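Local coordinates for protein LamCAT (Aquimarina sp., PDB 6JIA) that probably hydrolyses the beta-1,3-glucosidic links of laminarin, as a family 16 glycoside hydrolase that here holds glucose units in its cleft, at residues Met89-Gly94 with Met120-Thr125; Gly94-Phe99 with Asn208-Asn213; Gly131-Gln136 with Ile169-Asp174. One frame throughout, in Å; residues are numbered along the deposited sequence.

How the contacts relate
Contacts 1 and 2 sit beside each other, their centres about 7 Å apart, and share Gly94, where the loop after strand 81-88 runs into strand 95-103. Contact 3 lies about 18 Å from the centre of each and joins strands of the two layers of the beta-sandwich. All three reach the bound glucose: contact 1 through a hydrogen bond to Glu121, contact 2 by packing of the Trp96 indole and the Ala98 methyl, and contact 3 by packing of the His134 ring. Between contacts 1 and 2, Met120 O lies 2.8 Å from Phe99 N, a probable strand-to-strand hydrogen bond; contacts 2 and 3 come no nearer than about 6 Å.

Contact 1 of 3, residues Met89-Gly94 with Met120-Thr125; sequences MPSFMG and MEHVNT. With GLC (alpha-D-glucopyranose), chain B.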
# COMPACT_ATOMS: atom_id res chain seq x y z
N MET A 89 -9.61 8.15 -0.65
CA MET A 89 -9.20 7.65 -1.98
C MET A 89 -10.39 7.72 -2.93
O MET A 89 -11.56 7.68 -2.52
CB MET A 89 -8.68 6.21 -1.86
CG MET A 89 -9.75 5.19 -1.60
SD MET A 89 -9.12 3.61 -0.97
CE MET A 89 -8.80 4.01 0.75
N PRO A 90 -10.10 7.83 -4.23
CA PRO A 90 -11.15 7.87 -5.25
C PRO A 90 -11.77 6.47 -5.37
O PRO A 90 -11.20 5.46 -4.93
CB PRO A 90 -10.40 8.35 -6.49
CG PRO A 90 -8.97 7.96 -6.30
CD PRO A 90 -8.74 7.85 -4.81
N SER A 91 -12.94 6.42 -5.99
CA SER A 91 -13.73 5.20 -6.21
C SER A 91 -14.26 5.29 -7.65
O SER A 91 -15.11 6.14 -7.90
CB SER A 91 -14.86 5.10 -5.22
OG SER A 91 -15.67 3.97 -5.46
N PHE A 92 -13.66 4.52 -8.56
CA PHE A 92 -14.00 4.53 -10.00
C PHE A 92 -13.43 3.27 -10.63
O PHE A 92 -12.48 2.64 -10.08
CB PHE A 92 -13.50 5.80 -10.67
CG PHE A 92 -12.01 5.90 -10.84
CD1 PHE A 92 -11.37 5.28 -11.90
CD2 PHE A 92 -11.25 6.60 -9.93
CE1 PHE A 92 -10.00 5.39 -12.04
CE2 PHE A 92 -9.88 6.71 -10.08
CZ PHE A 92 -9.26 6.12 -11.15
N MET A 93 -14.03 2.87 -11.74
CA MET A 93 -13.72 1.60 -12.41
C MET A 93 -12.29 1.70 -12.96
O MET A 93 -11.96 2.69 -13.64
CB MET A 93 -14.71 1.30 -13.54
CG MET A 93 -16.13 1.01 -13.08
SD MET A 93 -16.27 -0.29 -11.80
CE MET A 93 -15.47 -1.64 -12.66
N GLY A 94 -11.45 0.76 -12.55
CA GLY A 94 -10.03 0.72 -12.94
C GLY A 94 -9.09 1.10 -11.80
O GLY A 94 -7.90 0.89 -11.97
N MET A 120 -3.98 -1.54 3.38
CA MET A 120 -5.23 -1.12 2.72
C MET A 120 -5.02 -1.35 1.24
O MET A 120 -4.00 -0.84 0.70
CB MET A 120 -5.57 0.36 2.92
CG MET A 120 -6.88 0.79 2.37
SD MET A 120 -6.91 1.08 0.58
CE MET A 120 -5.65 2.32 0.37
N GLU A 121 -5.97 -2.05 0.64
CA GLU A 121 -6.19 -1.99 -0.82
C GLU A 121 -7.67 -1.79 -1.11
O GLU A 121 -8.52 -2.28 -0.39
CB GLU A 121 -5.73 -3.26 -1.52
CG GLU A 121 -4.23 -3.44 -1.48
CD GLU A 121 -3.82 -4.71 -2.18
OE1 GLU A 121 -3.97 -5.82 -1.53
OE2 GLU A 121 -3.53 -4.61 -3.40
N HIS A 122 -7.94 -1.14 -2.22
CA HIS A 122 -9.31 -0.96 -2.72
C HIS A 122 -9.24 -1.05 -4.23
O HIS A 122 -8.21 -0.60 -4.79
CB HIS A 122 -9.86 0.39 -2.25
CG HIS A 122 -11.23 0.68 -2.76
ND1 HIS A 122 -11.44 1.43 -3.89
CD2 HIS A 122 -12.44 0.31 -2.33
CE1 HIS A 122 -12.74 1.51 -4.14
NE2 HIS A 122 -13.39 0.83 -3.19
N VAL A 123 -10.30 -1.60 -4.83
CA VAL A 123 -10.45 -1.65 -6.30
C VAL A 123 -11.79 -1.08 -6.72
O VAL A 123 -12.82 -1.30 -6.00
CB VAL A 123 -10.21 -3.07 -6.84
CG1 VAL A 123 -8.75 -3.44 -6.64
CG2 VAL A 123 -11.12 -4.10 -6.20
N ASN A 124 -11.78 -0.45 -7.88
CA ASN A 124 -13.02 -0.14 -8.62
C ASN A 124 -13.93 0.70 -7.72
O ASN A 124 -13.44 1.74 -7.17
CB ASN A 124 -13.63 -1.43 -9.17
CG ASN A 124 -12.70 -2.11 -10.15
OD1 ASN A 124 -12.03 -1.44 -10.93
ND2 ASN A 124 -12.64 -3.43 -10.09
N THR A 125 -15.21 0.36 -7.62
CA THR A 125 -16.17 1.12 -6.78
C THR A 125 -16.62 0.24 -5.61
O THR A 125 -17.69 0.48 -5.08
CB THR A 125 -17.33 1.63 -7.62
OG1 THR A 125 -17.95 0.48 -8.19
CG2 THR A 125 -16.86 2.57 -8.71
C1 GLC B . 0.07 -6.75 -3.16
C2 GLC B . 0.43 -7.30 -4.52
C3 GLC B . 1.34 -6.40 -5.29
C4 GLC B . 0.71 -5.05 -5.42
C5 GLC B . 0.48 -4.47 -3.97
C6 GLC B . -0.25 -3.11 -3.97
O1 GLC B . 1.16 -6.81 -2.24
O2 GLC B . 0.88 -8.61 -4.34
O3 GLC B . 1.57 -6.97 -6.58
O4 GLC B . 1.48 -4.20 -6.25
O5 GLC B . -0.44 -5.41 -3.34
O6 GLC B . -1.51 -3.16 -4.66
O HOH W 1 -10.16 3.15 -5.51
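Met89 and Met120 meet tip to tip at the tightly packed end of this contact, the CE methyl of Met89 lying 3.5 Å from SD of Met120. The bend at chi3 of Met89 (77°) turns that methyl toward its partner, while its SD rests 3.5 Å from CB of His122 and approaches the imidazole obliquely. The ring of His122 is fixed on two sides: a water in its plane lies 2.7 Å from His122 ND1 and donates to Pro90 O, and NE2 bonds to Glu126 O. Further along, OD1 of Asn124 accepts the Gly94 N-H at 2.8 Å in a nearly straight bond (166° at the hydrogen) that lies in the carbonyl plane. Asn124 ND2 binds Pro210 O, so both ends of the amide are used and its rotation is set. Replacing Asn124 by an alanine would probably leave Gly94 N and Pro210 O without these partners and let the two loops drift apart. The partly solvent-facing side is looser. Here the bent Met93 chain passes across Asn124, with its CE 3.8 Å from Asn124 CG; Ser91 OG stands 3.2 Å from Thr125 CA, and the Phe92 N to Asn124 O bond is weak (3.1 Å, bent to 122°). Thr125 lays its CG2 against Phe92 CA. On the far side of 120-125, Glu121 OE2 accepts a hydrogen bond from O6 of the glucose. The contact thus joins the loop between strands 81-88 and 95-103 to the segment that runs on from the Glu121 strand, which with Asp118, also bound to this sugar, forms part of the substrate cleft of the family 16 beta-sandwich.

Contact 2 of 3, residues Gly94-Phe99 with Asn208-Asn213; sequences GSWPAF and NWPGFN. With GLC (alpha-D-glucopyranose), chain B.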
# COMPACT_ATOMS: atom_id res chain seq x y z
N GLY A 94 -11.45 0.76 -12.55
CA GLY A 94 -10.03 0.72 -12.94
C GLY A 94 -9.09 1.10 -11.80
O GLY A 94 -7.90 0.89 -11.97
N SER A 95 -9.57 1.72 -10.72
CA SER A 95 -8.71 2.36 -9.70
C SER A 95 -8.17 1.26 -8.82
O SER A 95 -8.93 0.32 -8.54
CB SER A 95 -9.45 3.39 -8.89
OG SER A 95 -10.57 2.85 -8.22
N TRP A 96 -6.96 1.43 -8.29
CA TRP A 96 -6.37 0.41 -7.38
C TRP A 96 -5.34 1.07 -6.47
O TRP A 96 -4.14 0.99 -6.68
CB TRP A 96 -5.83 -0.74 -8.22
CG TRP A 96 -5.23 -1.85 -7.42
CD1 TRP A 96 -5.39 -2.13 -6.09
CD2 TRP A 96 -4.39 -2.88 -7.94
NE1 TRP A 96 -4.69 -3.24 -5.74
CE2 TRP A 96 -4.06 -3.72 -6.85
CE3 TRP A 96 -3.91 -3.17 -9.21
CZ2 TRP A 96 -3.26 -4.85 -7.03
CZ3 TRP A 96 -3.11 -4.27 -9.37
CH2 TRP A 96 -2.78 -5.09 -8.29
N PRO A 97 -5.81 1.87 -5.48
CA PRO A 97 -4.93 2.47 -4.48
C PRO A 97 -4.46 1.43 -3.47
O PRO A 97 -5.21 0.45 -3.22
CB PRO A 97 -5.79 3.52 -3.77
CG PRO A 97 -7.22 3.32 -4.25
CD PRO A 97 -7.22 2.23 -5.30
N ALA A 98 -3.25 1.63 -2.91
CA ALA A 98 -2.70 0.70 -1.92
C ALA A 98 -1.81 1.44 -0.93
O ALA A 98 -1.12 2.41 -1.29
CB ALA A 98 -1.98 -0.43 -2.62
N PHE A 99 -1.87 0.94 0.29
CA PHE A 99 -1.00 1.29 1.42
C PHE A 99 -0.48 -0.04 1.96
O PHE A 99 -1.28 -0.84 2.45
CB PHE A 99 -1.78 2.12 2.44
CG PHE A 99 -1.08 2.33 3.76
CD1 PHE A 99 0.25 2.70 3.81
CD2 PHE A 99 -1.77 2.22 4.96
CE1 PHE A 99 0.88 2.99 5.02
CE2 PHE A 99 -1.13 2.47 6.17
CZ PHE A 99 0.19 2.84 6.21
N ASN A 208 -4.60 -7.06 -13.04
CA ASN A 208 -5.27 -8.38 -13.06
C ASN A 208 -6.49 -8.33 -12.10
O ASN A 208 -7.59 -8.75 -12.49
CB ASN A 208 -4.27 -9.48 -12.72
CG ASN A 208 -3.24 -9.66 -13.82
OD1 ASN A 208 -3.50 -9.41 -15.00
ND2 ASN A 208 -2.03 -9.99 -13.39
N TRP A 209 -6.33 -7.72 -10.94
CA TRP A 209 -7.40 -7.68 -9.91
C TRP A 209 -8.50 -6.68 -10.25
O TRP A 209 -9.65 -7.10 -10.39
CB TRP A 209 -6.79 -7.55 -8.53
CG TRP A 209 -7.81 -7.51 -7.44
CD1 TRP A 209 -9.08 -7.97 -7.47
CD2 TRP A 209 -7.61 -6.93 -6.15
NE1 TRP A 209 -9.69 -7.72 -6.28
CE2 TRP A 209 -8.82 -7.08 -5.45
CE3 TRP A 209 -6.53 -6.31 -5.53
CZ2 TRP A 209 -8.98 -6.61 -4.15
CZ3 TRP A 209 -6.68 -5.83 -4.25
CH2 TRP A 209 -7.89 -5.99 -3.57
N PRO A 210 -8.25 -5.37 -10.41
CA PRO A 210 -9.36 -4.45 -10.71
C PRO A 210 -9.94 -4.65 -12.11
O PRO A 210 -11.11 -4.27 -12.36
CB PRO A 210 -8.71 -3.07 -10.59
CG PRO A 210 -7.23 -3.29 -10.87
CD PRO A 210 -6.95 -4.67 -10.32
N GLY A 211 -9.14 -5.21 -13.01
CA GLY A 211 -9.54 -5.36 -14.41
C GLY A 211 -9.12 -4.20 -15.29
O GLY A 211 -8.35 -3.31 -14.84
N PHE A 212 -9.60 -4.19 -16.53
CA PHE A 212 -9.14 -3.27 -17.60
C PHE A 212 -10.32 -2.49 -18.17
O PHE A 212 -10.17 -1.87 -19.22
CB PHE A 212 -8.36 -4.05 -18.67
CG PHE A 212 -7.25 -4.90 -18.07
CD1 PHE A 212 -6.00 -4.35 -17.83
CD2 PHE A 212 -7.46 -6.24 -17.76
CE1 PHE A 212 -5.00 -5.12 -17.25
CE2 PHE A 212 -6.46 -7.00 -17.18
CZ PHE A 212 -5.22 -6.44 -16.93
N ASN A 213 -11.42 -2.45 -17.45
CA ASN A 213 -12.54 -1.53 -17.71
C ASN A 213 -12.20 -0.26 -16.91
O ASN A 213 -12.26 -0.31 -15.70
CB ASN A 213 -13.88 -2.16 -17.30
CG ASN A 213 -15.05 -1.20 -17.33
OD1 ASN A 213 -14.95 -0.14 -17.96
ND2 ASN A 213 -16.14 -1.54 -16.64
C1 GLC B . 0.07 -6.75 -3.16
C2 GLC B . 0.43 -7.30 -4.52
C3 GLC B . 1.34 -6.40 -5.29
C4 GLC B . 0.71 -5.05 -5.42
C5 GLC B . 0.48 -4.47 -3.97
C6 GLC B . -0.25 -3.11 -3.97
O1 GLC B . 1.16 -6.81 -2.24
O2 GLC B . 0.88 -8.61 -4.34
O3 GLC B . 1.57 -6.97 -6.58
O4 GLC B . 1.48 -4.20 -6.25
O5 GLC B . -0.44 -5.41 -3.34
O6 GLC B . -1.51 -3.16 -4.66
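The indole of Trp96 has Pro210 and Trp209 on one face and the glucose on the other side of its plane. CD of Pro210 sits 3.5 Å above the plane, offset toward the rim of the six-membered ring, where it comes within 3.6 Å of Trp96 CE3; CG of the same proline also reaches back toward Trp96 CB. Beside it, nearer the pyrrole end, Trp209 turns an edge toward this face in an offset edge-to-face stack. The five-membered ring of Trp96 and the six-membered ring of Trp209 have centroids 5.1 Å apart and planes at 80°, and Trp209 CE3 touches Trp96 NE1 at 3.6 Å. On the remaining side, O6 of the glucose approaches obliquely, 3.4 Å from Trp96 NE1, a contact rather than a bond; that N-H is spent on Glu121 OE2. The indole is therefore held in rotation by its hydrogen bond and by the proline and tryptophan pressed on one face, and its N-H probably helps position the Glu121 carboxylate that binds the sugar. CG of Trp96 stands anti to its own N (chi1 -178°), which swings the ring out from the strand to meet the loop. Trp209 itself is held further by an edge-to-face contact with His130. Ala98, two residues further along the strand and on the same side, sets its CB 3.4 Å from the glucose O6. At the start of the strand Gly94 N faces Asn213 O at too poor an angle for a hydrogen bond. With phi at 108° a side chain at Gly94 would run into the preceding carbonyl oxygen. Trp96 borders the glucose, while Trp209, from the loop after strand 197-205, backs that indole from behind, consistent with the aromatic-walled carbohydrate cleft of family 16 glycoside hydrolases.

Contact 3 of 3, residues Gly131-Gln136 with Ile169-Asp174; sequences GTIHWQ and IKWFVD. With GLC (alpha-D-glucopyranose), chain B.
Trp171 sends its indole across to Gly131 because CG is anti to its own carbonyl carbon (chi1 -72°), and Ile133 meets the ring with CG2 because CG1 takes the place between backbone N and carbonyl carbon (chi1 40°). The indole lies between the Gly131 backbone and a methyl of its own strand. Gly131 C lies 3.7 Å above one face of Trp171, and CG2 of Ile169 lies 3.6 Å above the opposite face of that ring. At the edge, in plane, CG2 of Ile133 sits 3.9 Å from Trp171 CH2, and the same methyl touches CD1 of Ile169. Packing is close at the glycine, whose CA is 3.5 Å from Trp171 NE1; because Gly131 has no CB, which would collide with Trp171 CD1, the ring can lie directly over the strand backbone. The buried indole N-H is satisfied by Asp118 O. Ile133 is also backed by Ala181 and Phe193. On the other face of strand 131-136, His134 lies with O2 of the glucose 3.5 Å above the centre of its ring, and its ND1 bonds to Tyr142. The axes of segments 131-136 and 169-173 approach to 8.3 Å, their N-to-C directions at 153°; the strands belong to the two facing layers, and the tryptophan fills the core between them beneath the sugar-binding strand, as in the jelly-roll sandwich of the concanavalin clan.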
# COMPACT_ATOMS: atom_id res chain seq x y z
N GLY A 131 -7.37 -6.19 3.53
CA GLY A 131 -6.10 -6.36 4.23
C GLY A 131 -5.57 -7.75 3.97
O GLY A 131 -6.34 -8.70 4.15
N THR A 132 -4.32 -7.86 3.54
CA THR A 132 -3.76 -9.13 3.01
C THR A 132 -2.28 -9.29 3.39
O THR A 132 -1.54 -8.31 3.35
CB THR A 132 -3.88 -9.15 1.49
OG1 THR A 132 -5.20 -8.78 1.14
CG2 THR A 132 -3.57 -10.50 0.90
N ILE A 133 -1.85 -10.54 3.63
CA ILE A 133 -0.41 -10.89 3.58
C ILE A 133 -0.17 -11.80 2.38
O ILE A 133 -1.06 -12.63 2.04
CB ILE A 133 0.08 -11.57 4.87
CG1 ILE A 133 -0.94 -12.55 5.43
CG2 ILE A 133 0.51 -10.51 5.86
CD1 ILE A 133 -0.35 -13.49 6.51
N HIS A 134 1.00 -11.63 1.80
CA HIS A 134 1.50 -12.44 0.67
C HIS A 134 2.87 -12.96 1.06
O HIS A 134 3.65 -12.18 1.55
CB HIS A 134 1.67 -11.60 -0.59
CG HIS A 134 0.42 -10.96 -1.09
ND1 HIS A 134 -0.29 -11.49 -2.13
CD2 HIS A 134 -0.19 -9.79 -0.75
CE1 HIS A 134 -1.30 -10.69 -2.43
NE2 HIS A 134 -1.27 -9.64 -1.59
N TRP A 135 3.16 -14.22 0.74
CA TRP A 135 4.44 -14.84 1.12
C TRP A 135 4.63 -16.15 0.37
O TRP A 135 3.74 -16.51 -0.46
CB TRP A 135 4.53 -14.96 2.65
CG TRP A 135 3.74 -16.07 3.28
CD1 TRP A 135 4.25 -17.26 3.73
CD2 TRP A 135 2.33 -16.13 3.51
NE1 TRP A 135 3.25 -18.05 4.23
CE2 TRP A 135 2.06 -17.39 4.10
CE3 TRP A 135 1.26 -15.24 3.28
CZ2 TRP A 135 0.78 -17.78 4.47
CZ3 TRP A 135 -0.01 -15.64 3.64
CH2 TRP A 135 -0.24 -16.88 4.24
N GLN A 136 5.73 -16.84 0.68
CA GLN A 136 6.13 -18.15 0.14
C GLN A 136 6.07 -19.12 1.32
O GLN A 136 6.84 -18.89 2.27
CB GLN A 136 7.52 -18.00 -0.47
CG GLN A 136 7.65 -18.51 -1.88
CD GLN A 136 9.02 -18.21 -2.45
OE1 GLN A 136 10.04 -18.39 -1.79
NE2 GLN A 136 9.04 -17.76 -3.69
N ILE A 169 -0.34 -10.46 13.08
CA ILE A 169 -0.70 -9.16 12.45
C ILE A 169 -2.22 -9.00 12.55
O ILE A 169 -2.95 -9.93 12.15
CB ILE A 169 -0.21 -9.12 11.00
CG1 ILE A 169 1.29 -9.41 10.89
CG2 ILE A 169 -0.59 -7.77 10.38
CD1 ILE A 169 1.75 -9.83 9.52
N LYS A 170 -2.68 -7.85 13.04
CA LYS A 170 -4.11 -7.46 13.09
C LYS A 170 -4.34 -6.25 12.19
O LYS A 170 -3.50 -5.34 12.22
CB LYS A 170 -4.48 -7.12 14.52
CG LYS A 170 -4.36 -8.30 15.48
CD LYS A 170 -4.63 -7.90 16.86
CE LYS A 170 -4.46 -9.02 17.84
NZ LYS A 170 -5.18 -8.66 19.09
N TRP A 171 -5.44 -6.26 11.45
CA TRP A 171 -5.85 -5.12 10.60
C TRP A 171 -7.06 -4.40 11.17
O TRP A 171 -8.03 -5.07 11.64
CB TRP A 171 -6.19 -5.60 9.20
CG TRP A 171 -5.03 -6.04 8.36
CD1 TRP A 171 -4.55 -5.36 7.29
CD2 TRP A 171 -4.37 -7.31 8.38
NE1 TRP A 171 -3.58 -6.10 6.66
CE2 TRP A 171 -3.43 -7.29 7.34
CE3 TRP A 171 -4.44 -8.45 9.20
CZ2 TRP A 171 -2.58 -8.36 7.08
CZ3 TRP A 171 -3.57 -9.50 8.96
CH2 TRP A 171 -2.68 -9.47 7.88
N PHE A 172 -7.06 -3.08 11.06
CA PHE A 172 -8.15 -2.23 11.57
C PHE A 172 -8.46 -1.15 10.54
O PHE A 172 -7.52 -0.66 9.85
CB PHE A 172 -7.79 -1.57 12.89
CG PHE A 172 -7.24 -2.46 13.97
CD1 PHE A 172 -5.91 -2.84 13.96
CD2 PHE A 172 -8.04 -2.86 15.03
CE1 PHE A 172 -5.39 -3.60 15.00
CE2 PHE A 172 -7.50 -3.60 16.07
CZ PHE A 172 -6.18 -3.96 16.06
N VAL A 173 -9.73 -0.80 10.43
CA VAL A 173 -10.18 0.50 9.85
C VAL A 173 -10.98 1.27 10.90
O VAL A 173 -11.94 0.70 11.48
CB VAL A 173 -10.99 0.29 8.57
CG1 VAL A 173 -11.37 1.64 7.99
CG2 VAL A 173 -10.26 -0.57 7.55
N ASP A 174 -10.55 2.49 11.21
CA ASP A 174 -11.19 3.34 12.24
C ASP A 174 -11.23 2.59 13.58
O ASP A 174 -12.25 2.68 14.28
CB ASP A 174 -12.58 3.75 11.77
CG ASP A 174 -12.50 4.54 10.47
OD1 ASP A 174 -11.45 5.22 10.22
OD2 ASP A 174 -13.47 4.51 9.71
C1 GLC B . 0.07 -6.75 -3.16
C2 GLC B . 0.43 -7.30 -4.52
C3 GLC B . 1.34 -6.40 -5.29
C4 GLC B . 0.71 -5.05 -5.42
C5 GLC B . 0.48 -4.47 -3.97
C6 GLC B . -0.25 -3.11 -3.97
O1 GLC B . 1.16 -6.81 -2.24
O2 GLC B . 0.88 -8.61 -4.34
O3 GLC B . 1.57 -6.97 -6.58
O4 GLC B . 1.48 -4.20 -6.25
O5 GLC B . -0.44 -5.41 -3.34
O6 GLC B . -1.51 -3.16 -4.66